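PDB 3NZE: putative transcriptional regulator, sugar-binding family from Arthrobacter aurescens, which probably regulates transcription as a SorC-family protein, binding DNA and a carbohydrate effector. Local coordinates for residues E11-I16 against V22-V27; R41-A46 against S72-R77; E177-M182 against I206-R211. One frame throughout, in Å; residues are numbered along the deposited sequence.

Interaction 1 (E11-I16 against V22-V27); sequences ELESQI and VDVHVV
Helix 9-20 and the strand that follows it, 23-27, pack antiparallel at the edge of the mixed sheet, where 23-27 pairs with 250-254; their axes lie 7.7 Å apart at 148°. Glu13 and Val26 make the polar join. His25 on the strand bonds to Leu251 and Leu253 of strand 250-254, which leaves the N-H of Val26 facing the other way, toward the helix. Glu13 OE2 takes that N-H at 2.9 Å from Val26 N in a nearly straight bond (169°), using the lone pair turned away from OE1. Glutamate has the reach for this: chi1 (-70°) sets CG against Val26 CG2 at 3.6 Å, and the extended chain beyond carries OE2 on to Val26 N. A water donates to both Glu13 OE2 and Val26 O, so both backbone polar atoms of Val26 are served. Val24 CG1 abuts the helix backbone, 3.3 Å from Glu13 O. Among apolar groups, Ile16 CB meets Val24 CG1, and Ile16 CD1 meets Val26 CG2, both at 4.2 Å, under the cover of helix 255-261. The carboxylate thus supplies the acceptor that a neighbouring strand would give the N-H of Val26, while the apolar groups pack beside it, with the water at the polar side.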
loop_
_atom_site.group_PDB
_atom_site.type_symbol
_atom_site.label_atom_id
_atom_site.label_comp_id
_atom_site.label_asym_id
_atom_site.label_seq_id
_atom_site.Cartn_x
_atom_site.Cartn_y
_atom_site.Cartn_z
ATOM N N GLU A 11 16.815 15.400 9.591
ATOM C CA GLU A 11 16.861 15.040 11.006
ATOM C C GLU A 11 15.695 14.113 11.346
ATOM O O GLU A 11 15.835 13.158 12.120
ATOM C CB GLU A 11 16.860 16.287 11.898
ATOM C CG GLU A 11 18.156 17.095 11.829
ATOM C CD GLU A 11 18.099 18.383 12.636
ATOM O OE1 GLU A 11 17.133 19.160 12.468
ATOM O OE2 GLU A 11 19.031 18.623 13.434
ATOM N N LEU A 12 14.540 14.385 10.748
ATOM C CA LEU A 12 13.386 13.507 10.918
ATOM C C LEU A 12 13.659 12.129 10.307
ATOM O O LEU A 12 13.229 11.112 10.854
ATOM C CB LEU A 12 12.121 14.136 10.313
ATOM C CG LEU A 12 11.630 15.384 11.064
ATOM C CD1 LEU A 12 10.636 16.184 10.222
ATOM C CD2 LEU A 12 11.011 14.994 12.396
ATOM N N GLU A 13 14.370 12.097 9.180
ATOM C CA GLU A 13 14.708 10.824 8.549
ATOM C C GLU A 13 15.563 10.014 9.508
ATOM O O GLU A 13 15.334 8.820 9.704
ATOM C CB GLU A 13 15.436 11.037 7.222
ATOM C CG GLU A 13 14.516 11.603 6.155
ATOM C CD GLU A 13 15.236 12.071 4.905
ATOM O OE1 GLU A 13 16.487 12.062 4.879
ATOM O OE2 GLU A 13 14.540 12.452 3.938
ATOM N N SER A 14 16.545 10.672 10.112
ATOM C CA SER A 14 17.423 9.987 11.040
ATOM C C SER A 14 16.641 9.403 12.204
ATOM O O SER A 14 16.849 8.248 12.596
ATOM C CB SER A 14 18.491 10.941 11.572
ATOM O OG SER A 14 19.363 10.245 12.437
ATOM N N GLN A 15 15.733 10.200 12.764
ATOM C CA GLN A 15 14.949 9.739 13.898
ATOM C C GLN A 15 14.088 8.537 13.546
ATOM O O GLN A 15 14.026 7.575 14.304
ATOM C CB GLN A 15 14.122 10.886 14.488
ATOM C CG GLN A 15 15.008 11.989 15.061
ATOM C CD GLN A 15 14.280 13.298 15.299
ATOM O OE1 GLN A 15 13.114 13.317 15.687
ATOM N NE2 GLN A 15 14.979 14.408 15.077
ATOM N N ILE A 16 13.412 8.595 12.397
ATOM C CA ILE A 16 12.569 7.487 11.966
ATOM C C ILE A 16 13.398 6.243 11.642
ATOM O O ILE A 16 13.020 5.127 12.009
ATOM C CB ILE A 16 11.700 7.905 10.764
ATOM C CG1 ILE A 16 10.704 8.979 11.210
ATOM C CG2 ILE A 16 10.996 6.701 10.154
ATOM C CD1 ILE A 16 10.017 9.717 10.058
ATOM N N VAL A 22 13.609 1.403 9.285
ATOM C CA VAL A 22 13.336 1.417 7.852
ATOM C C VAL A 22 14.133 2.545 7.221
ATOM O O VAL A 22 14.481 3.514 7.894
ATOM C CB VAL A 22 11.853 1.657 7.532
ATOM C CG1 VAL A 22 11.021 0.486 7.997
ATOM C CG2 VAL A 22 11.378 2.972 8.157
ATOM N N ASP A 23 14.439 2.418 5.931
ATOM C CA ASP A 23 14.999 3.544 5.208
ATOM C C ASP A 23 13.849 4.503 4.938
ATOM O O ASP A 23 12.703 4.072 4.771
ATOM C CB ASP A 23 15.723 3.086 3.936
ATOM C CG ASP A 23 17.109 2.506 4.240
ATOM O OD1 ASP A 23 18.021 3.304 4.527
ATOM O OD2 ASP A 23 17.285 1.271 4.211
ATOM N N VAL A 24 14.134 5.798 4.942
ATOM C CA VAL A 24 13.055 6.781 4.879
ATOM C C VAL A 24 13.413 8.050 4.126
ATOM O O VAL A 24 14.553 8.528 4.188
ATOM C CB VAL A 24 12.570 7.139 6.308
ATOM C CG1 VAL A 24 13.721 7.630 7.142
ATOM C CG2 VAL A 24 11.438 8.172 6.273
ATOM N N HIS A 25 12.426 8.576 3.400
ATOM C CA HIS A 25 12.509 9.871 2.747
ATOM C C HIS A 25 11.364 10.730 3.263
ATOM O O HIS A 25 10.190 10.392 3.086
ATOM C CB HIS A 25 12.390 9.730 1.225
ATOM C CG HIS A 25 13.610 9.155 0.577
ATOM N ND1 HIS A 25 13.800 7.800 0.420
ATOM C CD2 HIS A 25 14.706 9.753 0.056
ATOM C CE1 HIS A 25 14.961 7.587 -0.173
ATOM N NE2 HIS A 25 15.531 8.757 -0.404
ATOM N N VAL A 26 11.713 11.836 3.906
ATOM C CA VAL A 26 10.719 12.770 4.411
ATOM C C VAL A 26 10.607 13.902 3.408
ATOM O O VAL A 26 11.601 14.532 3.055
ATOM C CB VAL A 26 11.127 13.310 5.804
ATOM C CG1 VAL A 26 10.224 14.455 6.216
ATOM C CG2 VAL A 26 11.065 12.191 6.836
ATOM N N VAL A 27 9.392 14.144 2.935
ATOM C CA VAL A 27 9.149 15.160 1.916
ATOM C C VAL A 27 8.704 16.451 2.569
ATOM O O VAL A 27 7.639 16.503 3.176
ATOM C CB VAL A 27 8.064 14.678 0.933
ATOM C CG1 VAL A 27 7.837 15.695 -0.197
ATOM C CG2 VAL A 27 8.448 13.319 0.365
HETATM O O HOH W 1 14.106 15.222 3.927
#

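Interaction 2 (R41-A46 against S72-R77); sequences RVAMQA and SRHLTR
His74 NE2 is hydrogen-bonded to Asp40 OD1, one turn of helix before Met44, and this bond holds the imidazole alongside helix 35-50, where Ala43 and Met44 touch it. No hydrogen bond joins 41-46 to 72-77 directly; what remains is contact between a flat ring and aliphatic groups. Met44, a selenomethionine here, lays its CG over one face of the ring, 3.4 Å from the centroid and 24° off the normal, a CH-pi contact displaced toward ND1, to which Met44 CG comes within 3.2 Å. The selenium stands obliquely to the ring, Met44 SE being 4.8 Å from the centroid of His74. Ala43 meets another part of the same ring: its CB lies 3.8 Å from His74 CD2. A small methyl suits this place, because the same side chain also packs on Ala70 and Val71 of helix 66-73, and the flexible, unbranched chain of methionine, with selenium replacing sulfur here, suits the more open flank. The His74 side chain, with CG anti to its carbonyl carbon (chi1 -62°), reaches across toward helix 35-50. Helix 66-73 is the crossover of a beta-alpha-beta unit joining the parallel strands 59-62 and 84-87, and its packing beside helix 35-50 is consistent with the helix layer of a Rossmann-like alpha/beta domain.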
loop_
_atom_site.group_PDB
_atom_site.type_symbol
_atom_site.label_atom_id
_atom_site.label_comp_id
_atom_site.label_asym_id
_atom_site.label_seq_id
_atom_site.Cartn_x
_atom_site.Cartn_y
_atom_site.Cartn_z
ATOM N N ARG A 41 2.893 15.657 -3.918
ATOM C CA ARG A 41 4.303 15.891 -3.657
ATOM C C ARG A 41 4.981 14.690 -3.017
ATOM O O ARG A 41 6.144 14.402 -3.306
ATOM C CB ARG A 41 4.480 17.141 -2.800
ATOM C CG ARG A 41 4.380 18.429 -3.637
ATOM C CD ARG A 41 3.606 19.513 -2.929
ATOM N NE ARG A 41 3.463 20.695 -3.779
ATOM C CZ ARG A 41 2.454 20.907 -4.625
ATOM N NH1 ARG A 41 1.471 20.016 -4.751
ATOM N NH2 ARG A 41 2.428 22.020 -5.352
ATOM N N VAL A 42 4.262 13.996 -2.137
ATOM C CA VAL A 42 4.796 12.762 -1.574
ATOM C C VAL A 42 4.961 11.757 -2.710
ATOM O O VAL A 42 5.971 11.059 -2.799
ATOM C CB VAL A 42 3.893 12.197 -0.459
ATOM C CG1 VAL A 42 4.414 10.834 0.028
ATOM C CG2 VAL A 42 3.812 13.182 0.697
ATOM N N ALA A 43 3.959 11.698 -3.590
ATOM C CA ALA A 43 3.976 10.728 -4.678
ATOM C C ALA A 43 5.137 10.960 -5.639
ATOM O O ALA A 43 5.714 10.003 -6.167
ATOM C CB ALA A 43 2.647 10.750 -5.430
HETATM N N MSE A 44 5.475 12.220 -5.875
HETATM C CA MSE A 44 6.632 12.541 -6.705
HETATM C C MSE A 44 7.923 11.996 -6.110
HETATM O O MSE A 44 8.744 11.423 -6.820
HETATM C CB MSE A 44 6.789 14.052 -6.887
HETATM C CG MSE A 44 5.889 14.660 -7.910
HETATM SE SE MSE A 44 6.518 16.450 -8.338
HETATM C CE MSE A 44 8.127 16.038 -9.345
ATOM N N GLN A 45 8.120 12.188 -4.809
ATOM C CA GLN A 45 9.324 11.666 -4.182
ATOM C C GLN A 45 9.312 10.140 -4.213
ATOM O O GLN A 45 10.340 9.505 -4.435
ATOM C CB GLN A 45 9.459 12.164 -2.737
ATOM C CG GLN A 45 10.631 11.539 -1.991
ATOM C CD GLN A 45 11.958 11.921 -2.614
ATOM O OE1 GLN A 45 12.272 13.105 -2.747
ATOM N NE2 GLN A 45 12.745 10.920 -3.003
ATOM N N ALA A 46 8.152 9.544 -3.981
ATOM C CA ALA A 46 8.073 8.090 -3.987
ATOM C C ALA A 46 8.482 7.550 -5.363
ATOM O O ALA A 46 9.207 6.558 -5.461
ATOM C CB ALA A 46 6.650 7.615 -3.609
ATOM N N SER A 72 1.662 6.503 -9.508
ATOM C CA SER A 72 1.754 6.037 -10.881
ATOM C C SER A 72 1.821 7.192 -11.872
ATOM O O SER A 72 2.375 7.049 -12.955
ATOM C CB SER A 72 0.582 5.119 -11.227
ATOM O OG SER A 72 -0.634 5.843 -11.327
ATOM N N ARG A 73 1.249 8.331 -11.504
ATOM C CA ARG A 73 1.270 9.496 -12.380
ATOM C C ARG A 73 2.638 10.168 -12.449
ATOM O O ARG A 73 2.897 10.955 -13.357
ATOM C CB ARG A 73 0.207 10.511 -11.961
ATOM C CG ARG A 73 -1.208 10.027 -12.185
ATOM C CD ARG A 73 -2.213 11.118 -11.891
ATOM N NE ARG A 73 -3.575 10.600 -11.899
ATOM C CZ ARG A 73 -4.323 10.472 -12.990
ATOM N NH1 ARG A 73 -5.553 9.987 -12.893
ATOM N NH2 ARG A 73 -3.844 10.825 -14.177
ATOM N N HIS A 74 3.521 9.850 -11.501
ATOM C CA HIS A 74 4.824 10.529 -11.434
ATOM C C HIS A 74 6.027 9.671 -11.819
ATOM O O HIS A 74 7.179 10.114 -11.730
ATOM C CB HIS A 74 5.028 11.144 -10.042
ATOM C CG HIS A 74 4.018 12.195 -9.701
ATOM N ND1 HIS A 74 4.071 13.470 -10.217
ATOM C CD2 HIS A 74 2.923 12.157 -8.907
ATOM C CE1 HIS A 74 3.055 14.172 -9.754
ATOM N NE2 HIS A 74 2.348 13.403 -8.949
ATOM N N LEU A 75 5.762 8.445 -12.255
ATOM C CA LEU A 75 6.827 7.541 -12.659
ATOM C C LEU A 75 7.673 8.107 -13.800
ATOM O O LEU A 75 7.147 8.713 -14.732
ATOM C CB LEU A 75 6.234 6.194 -13.069
ATOM C CG LEU A 75 5.467 5.441 -11.972
ATOM C CD1 LEU A 75 4.936 4.121 -12.512
ATOM C CD2 LEU A 75 6.371 5.187 -10.774
ATOM N N THR A 76 8.986 7.916 -13.712
ATOM C CA THR A 76 9.896 8.317 -14.778
ATOM C C THR A 76 10.127 7.135 -15.701
ATOM O O THR A 76 10.417 6.033 -15.239
ATOM C CB THR A 76 11.261 8.768 -14.219
ATOM O OG1 THR A 76 11.092 9.956 -13.441
ATOM C CG2 THR A 76 12.242 9.045 -15.353
ATOM N N ARG A 77 10.001 7.351 -17.004
ATOM C CA ARG A 77 10.200 6.264 -17.951
ATOM C C ARG A 77 11.584 5.660 -17.772
ATOM O O ARG A 77 12.580 6.375 -17.686
ATOM C CB ARG A 77 10.010 6.742 -19.390
ATOM C CG ARG A 77 9.865 5.608 -20.392
ATOM C CD ARG A 77 9.568 6.141 -21.785
ATOM N NE ARG A 77 9.184 5.082 -22.714
ATOM C CZ ARG A 77 10.044 4.384 -23.447
ATOM N NH1 ARG A 77 9.603 3.440 -24.270
ATOM N NH2 ARG A 77 11.347 4.626 -23.358
#

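Interaction 3 (E177-M182 against I206-R211); sequences EHDLTM and ITLNER
The guanidinium of Arg211 has Leu208 on one of its faces and Asp179 at its edge. Leu208 CD2 lies over that face, 3.4 Å from the plane and nearer its border than its centre, while the carboxylate of Asp179 faces the end that carries NH1 and NH2. The grip is end-on and twofold: Arg211 NH1 donates to Asp179 OD1 at 3.0 Å, and Arg211 NH2 donates to Asp179 OD2 at 2.8 Å. The two flat groups are not coplanar, however. Their planes stand 60° apart, so both oxygens are approached from above the carboxylate plane although OD1 itself lies in the plane of the guanidinium. A bend at chi3 (54°) in the otherwise fairly extended arginine chain swings its end over Leu208 and up to the helix. With its other methyl, Leu208 also meets the helix backbone, CD1 lying 3.7 Å from Asp179 O, so one leucine packs against both partners of the salt bridge. The third nitrogen of the guanidinium is taken as well: Arg211 NE bonds to Phe126 O, and Phe125 packs against both Leu208 and Arg211. An arginine suits this place because it can hold a carboxylate and a backbone carbonyl at once. Asp179 lies near the N-terminus of helix 177-185, where a carboxylate would probably be stabilised; its own N-H is bonded to Asp176 OD2. In this buried setting the paired charges should largely offset each other, tying the 3-10 turn 207-210 and the loop of Phe126 to the start of the helix.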
loop_
_atom_site.group_PDB
_atom_site.type_symbol
_atom_site.label_atom_id
_atom_site.label_comp_id
_atom_site.label_asym_id
_atom_site.label_seq_id
_atom_site.Cartn_x
_atom_site.Cartn_y
_atom_site.Cartn_z
ATOM N N GLU A 177 -21.427 -0.636 7.041
ATOM C CA GLU A 177 -21.344 -0.094 8.397
ATOM C C GLU A 177 -21.063 -1.154 9.462
ATOM O O GLU A 177 -20.290 -0.915 10.393
ATOM C CB GLU A 177 -22.593 0.723 8.747
ATOM C CG GLU A 177 -23.906 -0.015 8.562
ATOM C CD GLU A 177 -25.097 0.786 9.056
ATOM O OE1 GLU A 177 -25.520 1.728 8.353
ATOM O OE2 GLU A 177 -25.610 0.473 10.151
ATOM N N HIS A 178 -21.681 -2.324 9.328
ATOM C CA HIS A 178 -21.451 -3.395 10.292
ATOM C C HIS A 178 -19.989 -3.833 10.289
ATOM O O HIS A 178 -19.381 -4.000 11.348
ATOM C CB HIS A 178 -22.373 -4.593 10.038
ATOM C CG HIS A 178 -22.081 -5.771 10.917
ATOM N ND1 HIS A 178 -21.814 -7.026 10.416
ATOM C CD2 HIS A 178 -21.994 -5.878 12.264
ATOM C CE1 HIS A 178 -21.586 -7.858 11.416
ATOM N NE2 HIS A 178 -21.688 -7.186 12.549
ATOM N N ASP A 179 -19.427 -4.014 9.098
ATOM C CA ASP A 179 -18.013 -4.350 8.982
ATOM C C ASP A 179 -17.161 -3.365 9.775
ATOM O O ASP A 179 -16.163 -3.738 10.395
ATOM C CB ASP A 179 -17.582 -4.349 7.515
ATOM C CG ASP A 179 -18.257 -5.440 6.714
ATOM O OD1 ASP A 179 -18.728 -6.422 7.327
ATOM O OD2 ASP A 179 -18.314 -5.316 5.471
ATOM N N LEU A 180 -17.568 -2.101 9.757
ATOM C CA LEU A 180 -16.827 -1.058 10.454
ATOM C C LEU A 180 -16.802 -1.305 11.960
ATOM O O LEU A 180 -15.810 -1.026 12.629
ATOM C CB LEU A 180 -17.420 0.316 10.138
ATOM C CG LEU A 180 -17.301 0.732 8.671
ATOM C CD1 LEU A 180 -18.201 1.918 8.352
ATOM C CD2 LEU A 180 -15.855 1.038 8.323
ATOM N N THR A 181 -17.895 -1.841 12.488
ATOM C CA THR A 181 -17.971 -2.114 13.915
ATOM C C THR A 181 -17.061 -3.289 14.300
ATOM O O THR A 181 -16.602 -3.380 15.437
ATOM C CB THR A 181 -19.427 -2.361 14.361
ATOM O OG1 THR A 181 -19.909 -3.592 13.806
ATOM C CG2 THR A 181 -20.319 -1.216 13.889
HETATM N N MSE A 182 -16.788 -4.167 13.337
HETATM C CA MSE A 182 -15.902 -5.308 13.557
HETATM C C MSE A 182 -14.456 -4.866 13.754
HETATM O O MSE A 182 -13.755 -5.372 14.633
HETATM C CB MSE A 182 -15.983 -6.290 12.385
HETATM C CG MSE A 182 -17.325 -7.001 12.251
HETATM SE SE MSE A 182 -17.810 -8.010 13.850
HETATM C CE MSE A 182 -18.800 -6.639 14.818
ATOM N N ILE A 206 -8.322 -11.850 12.759
ATOM C CA ILE A 206 -9.139 -10.723 12.337
ATOM C C ILE A 206 -10.159 -11.209 11.317
ATOM O O ILE A 206 -9.811 -11.609 10.214
ATOM C CB ILE A 206 -8.292 -9.575 11.743
ATOM C CG1 ILE A 206 -7.347 -9.007 12.806
ATOM C CG2 ILE A 206 -9.190 -8.477 11.172
ATOM C CD1 ILE A 206 -6.475 -7.878 12.290
ATOM N N THR A 207 -11.420 -11.206 11.727
ATOM C CA THR A 207 -12.505 -11.730 10.925
ATOM C C THR A 207 -12.514 -11.178 9.492
ATOM O O THR A 207 -12.663 -11.932 8.528
ATOM C CB THR A 207 -13.843 -11.429 11.630
ATOM O OG1 THR A 207 -14.156 -12.518 12.506
ATOM C CG2 THR A 207 -14.957 -11.235 10.630
ATOM N N LEU A 208 -12.341 -9.870 9.355
ATOM C CA LEU A 208 -12.379 -9.237 8.031
ATOM C C LEU A 208 -11.314 -9.768 7.070
ATOM O O LEU A 208 -11.514 -9.766 5.856
ATOM C CB LEU A 208 -12.279 -7.710 8.151
ATOM C CG LEU A 208 -13.642 -7.035 8.310
ATOM C CD1 LEU A 208 -13.490 -5.560 8.610
ATOM C CD2 LEU A 208 -14.484 -7.248 7.054
ATOM N N ASN A 209 -10.189 -10.238 7.604
ATOM C CA ASN A 209 -9.121 -10.726 6.738
ATOM C C ASN A 209 -9.476 -11.983 5.938
ATOM O O ASN A 209 -8.834 -12.270 4.926
ATOM C CB ASN A 209 -7.797 -10.886 7.495
ATOM C CG ASN A 209 -7.105 -9.558 7.723
ATOM O OD1 ASN A 209 -7.421 -8.572 7.064
ATOM N ND2 ASN A 209 -6.156 -9.524 8.668
ATOM N N GLU A 210 -10.503 -12.717 6.369
ATOM C CA GLU A 210 -10.935 -13.876 5.591
ATOM C C GLU A 210 -11.681 -13.466 4.329
ATOM O O GLU A 210 -11.985 -14.312 3.472
ATOM C CB GLU A 210 -11.799 -14.802 6.430
ATOM C CG GLU A 210 -11.057 -15.382 7.612
ATOM C CD GLU A 210 -11.882 -16.398 8.331
ATOM O OE1 GLU A 210 -13.124 -16.269 8.298
ATOM O OE2 GLU A 210 -11.292 -17.325 8.923
ATOM N N ARG A 211 -11.957 -12.172 4.201
ATOM C CA ARG A 211 -12.657 -11.632 3.039
ATOM C C ARG A 211 -11.740 -10.787 2.148
ATOM O O ARG A 211 -12.169 -10.238 1.125
ATOM C CB ARG A 211 -13.861 -10.810 3.500
ATOM C CG ARG A 211 -14.988 -11.671 4.070
ATOM C CD ARG A 211 -15.891 -10.868 4.975
ATOM N NE ARG A 211 -16.410 -9.678 4.313
ATOM C CZ ARG A 211 -17.104 -8.725 4.926
ATOM N NH1 ARG A 211 -17.352 -8.812 6.231
ATOM N NH2 ARG A 211 -17.536 -7.678 4.239
#

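Interactions 1 and 2 are neighbours, their centres about 18 Å apart, and meet directly, as strand 23-27 and the next helix, 35-50, pack together. Val27 CG2 packs on Gln45 CB at 3.5 Å, so the strand that backs onto helix 9-20 with one side turns its other side to the helix that carries Met44. Interaction 3 belongs to another part of the molecule: its centre is about 33 Å from that of interaction 1 and about 32 Å from that of interaction 2, with the chain's centre between it and interaction 2. All three are structural packing contacts away from Thr96 and Glu118, which bind calcium ions in a crystal structure of this protein, although none is bound to this chain here.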